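Local structure of cryptic loci regulator 2 (Schizosaccharomyces pombe 972h-, 5IKJ) at residues S415-N420 / V425-S430; S298-D303 / N526-D531. The protein promotes transcriptional silencing in fission yeast, acting upstream of histone deacetylases, and is required for nucleosome positioning at heterochromatic loci and for the silencing function of the SHREC complex. One frame throughout, in Å; residues are numbered along the deposited sequence.

Interaction 1 of 2, residues S415-N420 / V425-S430; sequences SDIYVN and VCFQGS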
loop_
_atom_site.group_PDB
_atom_site.type_symbol
_atom_site.label_atom_id
_atom_site.label_comp_id
_atom_site.label_asym_id
_atom_site.label_seq_id
_atom_site.Cartn_x
_atom_site.Cartn_y
_atom_site.Cartn_z
ATOM N N SER A 415 10.563 -11.195 -1.609
ATOM C CA SER A 415 11.208 -10.205 -0.758
ATOM C C SER A 415 11.457 -8.884 -1.465
ATOM O O SER A 415 11.403 -7.830 -0.823
ATOM C CB SER A 415 12.550 -10.743 -0.246
ATOM O OG SER A 415 12.361 -11.818 0.655
ATOM N N ASP A 416 11.722 -8.917 -2.767
ATOM C CA ASP A 416 12.182 -7.738 -3.483
ATOM C C ASP A 416 11.896 -7.926 -4.964
ATOM O O ASP A 416 12.033 -9.034 -5.491
ATOM C CB ASP A 416 13.682 -7.511 -3.249
ATOM C CG ASP A 416 14.090 -6.062 -3.422
ATOM O OD1 ASP A 416 13.397 -5.327 -4.154
ATOM O OD2 ASP A 416 15.109 -5.656 -2.821
ATOM N N ILE A 417 11.493 -6.843 -5.623
ATOM C CA ILE A 417 11.278 -6.817 -7.064
ATOM C C ILE A 417 12.057 -5.631 -7.609
ATOM O O ILE A 417 11.839 -4.492 -7.178
ATOM C CB ILE A 417 9.786 -6.706 -7.428
ATOM C CG1 ILE A 417 9.039 -7.964 -6.976
ATOM C CG2 ILE A 417 9.609 -6.485 -8.931
ATOM C CD1 ILE A 417 7.533 -7.866 -7.097
ATOM N N TYR A 418 12.964 -5.891 -8.547
ATOM C CA TYR A 418 13.859 -4.848 -9.019
ATOM C C TYR A 418 14.315 -5.150 -10.435
ATOM O O TYR A 418 14.271 -6.293 -10.899
ATOM C CB TYR A 418 15.078 -4.701 -8.097
ATOM C CG TYR A 418 15.938 -5.944 -8.004
ATOM C CD1 TYR A 418 15.667 -6.931 -7.067
ATOM C CD2 TYR A 418 17.027 -6.126 -8.848
ATOM C CE1 TYR A 418 16.453 -8.066 -6.976
ATOM C CE2 TYR A 418 17.817 -7.259 -8.764
ATOM C CZ TYR A 418 17.525 -8.223 -7.825
ATOM O OH TYR A 418 18.306 -9.352 -7.738
ATOM N N VAL A 419 14.756 -4.097 -11.115
ATOM C CA VAL A 419 15.377 -4.195 -12.428
ATOM C C VAL A 419 16.884 -4.131 -12.226
ATOM O O VAL A 419 17.412 -3.110 -11.768
ATOM C CB VAL A 419 14.894 -3.071 -13.358
ATOM C CG1 VAL A 419 15.547 -3.185 -14.725
ATOM C CG2 VAL A 419 13.376 -3.105 -13.483
ATOM N N ASN A 420 17.579 -5.213 -12.559
ATOM C CA ASN A 420 19.020 -5.266 -12.361
ATOM C C ASN A 420 19.694 -4.369 -13.400
ATOM O O ASN A 420 19.044 -3.646 -14.158
ATOM C CB ASN A 420 19.515 -6.710 -12.419
ATOM C CG ASN A 420 19.358 -7.339 -13.793
ATOM O OD1 ASN A 420 19.113 -6.653 -14.785
ATOM N ND2 ASN A 420 19.505 -8.655 -13.856
ATOM N N VAL A 425 13.918 -7.663 -15.103
ATOM C CA VAL A 425 13.089 -7.675 -13.902
ATOM C C VAL A 425 13.383 -8.952 -13.124
ATOM O O VAL A 425 13.247 -10.062 -13.654
ATOM C CB VAL A 425 11.601 -7.573 -14.264
ATOM C CG1 VAL A 425 10.727 -7.626 -13.015
ATOM C CG2 VAL A 425 11.327 -6.294 -15.050
ATOM N N CYS A 426 13.783 -8.802 -11.864
ATOM C CA CYS A 426 14.148 -9.930 -11.018
ATOM C C CYS A 426 13.227 -10.012 -9.810
ATOM O O CYS A 426 12.892 -8.992 -9.198
ATOM C CB CYS A 426 15.599 -9.820 -10.539
ATOM S SG CYS A 426 16.810 -9.656 -11.854
ATOM N N PHE A 427 12.823 -11.235 -9.476
ATOM C CA PHE A 427 12.103 -11.531 -8.244
ATOM C C PHE A 427 13.054 -12.213 -7.270
ATOM O O PHE A 427 13.663 -13.233 -7.607
ATOM C CB PHE A 427 10.904 -12.443 -8.513
ATOM C CG PHE A 427 9.685 -11.725 -9.017
ATOM C CD1 PHE A 427 9.749 -10.910 -10.135
ATOM C CD2 PHE A 427 8.465 -11.892 -8.384
ATOM C CE1 PHE A 427 8.618 -10.261 -10.599
ATOM C CE2 PHE A 427 7.334 -11.248 -8.843
ATOM C CZ PHE A 427 7.409 -10.432 -9.952
ATOM N N GLN A 428 13.176 -11.656 -6.069
ATOM C CA GLN A 428 13.987 -12.243 -5.010
ATOM C C GLN A 428 13.079 -12.642 -3.858
ATOM O O GLN A 428 12.246 -11.841 -3.415
ATOM C CB GLN A 428 15.064 -11.268 -4.521
ATOM C CG GLN A 428 15.969 -11.846 -3.436
ATOM C CD GLN A 428 16.790 -10.787 -2.731
ATOM O OE1 GLN A 428 17.557 -10.058 -3.360
ATOM N NE2 GLN A 428 16.628 -10.695 -1.416
ATOM N N GLY A 429 13.241 -13.868 -3.375
ATOM C CA GLY A 429 12.467 -14.317 -2.232
ATOM C C GLY A 429 12.866 -15.720 -1.833
ATOM O O GLY A 429 13.719 -16.356 -2.460
ATOM N N SER A 430 12.229 -16.195 -0.766
ATOM C CA SER A 430 12.446 -17.541 -0.262
ATOM C C SER A 430 11.481 -18.517 -0.923
ATOM O O SER A 430 10.360 -18.158 -1.295
ATOM C CB SER A 430 12.272 -17.581 1.257
ATOM O OG SER A 430 11.089 -16.903 1.650
#
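S415-V419 and V425-S430 run antiparallel as neighbouring strands of a beta hairpin, their axes 4.7 Å apart. D416/Q428 and Y418/C426 are hydrogen-bonded pairs, C426 N reaching Y418 O at 2.7 Å. A classic beta bulge interrupts the register where S415 and D416 both face Q428: Q428 O accepts from S415 N in its carbonyl plane and from D416 N tilted 21° out of it.

On one face, I417 and F427 lie side by side, with I417 CG1 4.0 Å above the centre of the phenyl ring in a CH-pi contact. On the other, Y418 CG sits between its backbone N and carbonyl carbon (chi1 61°), bringing the ring over its cross-strand partner; C426 CB meets one face, 3.7 Å from Y418 CZ and offset toward the rim. C426 SG stands obliquely to that ring and lies 3.5 Å from N420 ND2, while N420 OD1 accepts from I424 N in the turn.

Polar ends meet residues beyond the hairpin: S415 OG and Q428 NE2 bond to the E483 carboxylate, and D416 OD1 to H378. Strands 377-384 and 482-487 flank the hairpin, and a chain of another protein bonds to the backbone of S415 and V425.

Interaction 2 of 2, residues S298-D303 / N526-D531; sequences SRYYFD and NWVDDD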
loop_
_atom_site.group_PDB
_atom_site.type_symbol
_atom_site.label_atom_id
_atom_site.label_comp_id
_atom_site.label_asym_id
_atom_site.label_seq_id
_atom_site.Cartn_x
_atom_site.Cartn_y
_atom_site.Cartn_z
ATOM N N SER A 298 -19.936 -1.961 -21.974
ATOM C CA SER A 298 -20.047 -0.793 -21.114
ATOM C C SER A 298 -20.721 -1.118 -19.788
ATOM O O SER A 298 -21.040 -0.202 -19.023
ATOM C CB SER A 298 -20.820 0.318 -21.829
ATOM O OG SER A 298 -22.174 -0.050 -22.033
ATOM N N ARG A 299 -20.932 -2.399 -19.493
ATOM C CA ARG A 299 -21.719 -2.797 -18.335
ATOM C C ARG A 299 -20.892 -2.736 -17.058
ATOM O O ARG A 299 -19.760 -3.229 -17.014
ATOM C CB ARG A 299 -22.269 -4.211 -18.530
ATOM C CG ARG A 299 -23.537 -4.279 -19.364
ATOM C CD ARG A 299 -24.703 -3.614 -18.648
ATOM N NE ARG A 299 -25.379 -2.635 -19.491
ATOM C CZ ARG A 299 -26.301 -1.779 -19.058
ATOM N NH1 ARG A 299 -26.659 -1.771 -17.780
ATOM N NH2 ARG A 299 -26.861 -0.926 -19.902
ATOM N N TYR A 300 -21.462 -2.127 -16.024
ATOM C CA TYR A 300 -20.918 -2.199 -14.679
ATOM C C TYR A 300 -21.602 -3.335 -13.928
ATOM O O TYR A 300 -22.770 -3.650 -14.175
ATOM C CB TYR A 300 -21.129 -0.886 -13.921
ATOM C CG TYR A 300 -20.654 0.369 -14.626
ATOM C CD1 TYR A 300 -19.803 0.309 -15.725
ATOM C CD2 TYR A 300 -21.057 1.622 -14.180
ATOM C CE1 TYR A 300 -19.373 1.464 -16.359
ATOM C CE2 TYR A 300 -20.631 2.778 -14.805
ATOM C CZ TYR A 300 -19.790 2.694 -15.893
ATOM O OH TYR A 300 -19.367 3.846 -16.517
ATOM N N TYR A 301 -20.867 -3.951 -13.002
ATOM C CA TYR A 301 -21.427 -4.991 -12.138
ATOM C C TYR A 301 -20.920 -4.731 -10.723
ATOM O O TYR A 301 -19.754 -4.992 -10.414
ATOM C CB TYR A 301 -21.058 -6.387 -12.626
ATOM C CG TYR A 301 -21.866 -6.839 -13.822
ATOM C CD1 TYR A 301 -23.245 -6.992 -13.733
ATOM C CD2 TYR A 301 -21.253 -7.119 -15.037
ATOM C CE1 TYR A 301 -23.992 -7.403 -14.819
ATOM C CE2 TYR A 301 -21.993 -7.533 -16.130
ATOM C CZ TYR A 301 -23.361 -7.673 -16.014
ATOM O OH TYR A 301 -24.103 -8.085 -17.096
ATOM N N PHE A 302 -21.800 -4.214 -9.874
ATOM C CA PHE A 302 -21.446 -3.847 -8.513
ATOM C C PHE A 302 -21.785 -4.973 -7.541
ATOM O O PHE A 302 -22.568 -5.877 -7.841
ATOM C CB PHE A 302 -22.174 -2.569 -8.100
ATOM C CG PHE A 302 -21.951 -1.413 -9.031
ATOM C CD1 PHE A 302 -22.698 -1.285 -10.190
ATOM C CD2 PHE A 302 -20.999 -0.448 -8.743
ATOM C CE1 PHE A 302 -22.498 -0.222 -11.047
ATOM C CE2 PHE A 302 -20.793 0.618 -9.597
ATOM C CZ PHE A 302 -21.544 0.731 -10.751
ATOM N N ASP A 303 -21.178 -4.902 -6.357
ATOM C CA ASP A 303 -21.481 -5.810 -5.252
ATOM C C ASP A 303 -21.292 -7.269 -5.673
ATOM O O ASP A 303 -22.202 -8.096 -5.584
ATOM C CB ASP A 303 -22.901 -5.566 -4.728
ATOM C CG ASP A 303 -23.249 -6.454 -3.549
ATOM O OD1 ASP A 303 -22.351 -6.741 -2.731
ATOM O OD2 ASP A 303 -24.422 -6.868 -3.446
ATOM N N ASN A 526 -12.279 1.344 -22.579
ATOM C CA ASN A 526 -12.705 0.143 -21.876
ATOM C C ASN A 526 -12.721 0.324 -20.365
ATOM O O ASN A 526 -13.118 -0.601 -19.649
ATOM C CB ASN A 526 -11.792 -1.029 -22.249
ATOM C CG ASN A 526 -11.872 -1.382 -23.723
ATOM O OD1 ASN A 526 -12.958 -1.600 -24.261
ATOM N ND2 ASN A 526 -10.721 -1.426 -24.387
ATOM N N TRP A 527 -12.304 1.483 -19.866
ATOM C CA TRP A 527 -12.336 1.778 -18.444
ATOM C C TRP A 527 -13.711 2.355 -18.100
ATOM O O TRP A 527 -14.612 2.401 -18.941
ATOM C CB TRP A 527 -11.174 2.709 -18.089
ATOM C CG TRP A 527 -10.856 2.799 -16.625
ATOM C CD1 TRP A 527 -10.779 3.936 -15.874
ATOM C CD2 TRP A 527 -10.574 1.712 -15.733
ATOM N NE1 TRP A 527 -10.464 3.627 -14.574
ATOM C CE2 TRP A 527 -10.334 2.268 -14.460
ATOM C CE3 TRP A 527 -10.503 0.324 -15.887
ATOM C CZ2 TRP A 527 -10.026 1.486 -13.349
ATOM C CZ3 TRP A 527 -10.199 -0.452 -14.780
ATOM C CH2 TRP A 527 -9.965 0.132 -13.529
ATOM N N VAL A 528 -13.894 2.796 -16.862
ATOM C CA VAL A 528 -15.194 3.256 -16.400
ATOM C C VAL A 528 -15.303 4.764 -16.588
ATOM O O VAL A 528 -14.309 5.475 -16.757
ATOM C CB VAL A 528 -15.437 2.867 -14.926
ATOM C CG1 VAL A 528 -15.424 1.356 -14.771
ATOM C CG2 VAL A 528 -14.399 3.514 -14.014
ATOM N N ASP A 529 -16.538 5.256 -16.558
ATOM C CA ASP A 529 -16.822 6.682 -16.561
ATOM C C ASP A 529 -17.184 7.137 -15.150
ATOM O O ASP A 529 -17.407 6.327 -14.247
ATOM C CB ASP A 529 -17.953 7.005 -17.543
ATOM C CG ASP A 529 -17.638 6.567 -18.960
ATOM O OD1 ASP A 529 -16.891 5.579 -19.127
ATOM O OD2 ASP A 529 -18.139 7.208 -19.907
ATOM N N ASP A 530 -17.244 8.457 -14.967
ATOM C CA ASP A 530 -17.452 9.011 -13.632
ATOM C C ASP A 530 -18.762 8.556 -13.000
ATOM O O ASP A 530 -18.882 8.583 -11.770
ATOM C CB ASP A 530 -17.408 10.540 -13.681
ATOM C CG ASP A 530 -15.996 11.089 -13.589
ATOM O OD1 ASP A 530 -15.121 10.403 -13.017
ATOM O OD2 ASP A 530 -15.759 12.212 -14.082
ATOM N N ASP A 531 -19.748 8.145 -13.802
ATOM C CA ASP A 531 -21.007 7.680 -13.229
ATOM C C ASP A 531 -20.805 6.424 -12.390
ATOM O O ASP A 531 -21.524 6.214 -11.405
ATOM C CB ASP A 531 -22.023 7.415 -14.339
ATOM C CG ASP A 531 -21.536 6.386 -15.336
ATOM O OD1 ASP A 531 -20.306 6.263 -15.503
ATOM O OD2 ASP A 531 -22.381 5.700 -15.950
#
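The hydroxyl of Y300 makes this surface contact, a polar anchor between the edge strand 300-304 of a five-stranded antiparallel sheet and the loop leading into helix 531-540. The phenol oxygen works both ways. It donates to D531 OD1 at 2.8 Å, reaching the syn side of the carboxylate 20° out of its plane, and accepts from D529 N at 3.2 Å in a fairly straight bond. Two bonds thus fix the end of the ring. D531 OD1 lies at the ring edge, with the carboxylate plane turned 64° from the ring; CG of D531, set between its backbone N and carbonyl carbon (chi1 59°), brings the acid across to the tyrosine. Apolar contact between the two segments is slight: V528 CG1 stands obliquely to the ring, 4.3 Å from Y300 CE1. A phenylalanine in place of Y300 would probably leave D529 N and D531 OD1 without this shared partner and the loop less firmly tied to the strand. F532 meets the Y300 ring edge-to-face, and K293 of the adjoining strand touches Y300. This is a tertiary link: an edge-strand tyrosine bridging a backbone amide and a carboxylate where the loop runs toward the last helix.

How the interactions relate
Interaction 1 is a buried contact between adjacent strands of one hairpin, whereas interaction 2 lies at the surface and joins segments more than two hundred residues apart. Along the chain, 415-430 is nested inside the loop that interaction 2 closes, yet their nearest atoms are about 20 Å apart and the two do not touch. They hold no element in common: one belongs to the large mixed sheet, the other to the edge of the five-stranded sheet and the lead-in to the C-terminal helix. Repeated backbone bonding and aromatic or aliphatic packing characterise the first; the second depends mainly on one side-chain hydroxyl and buries far less surface.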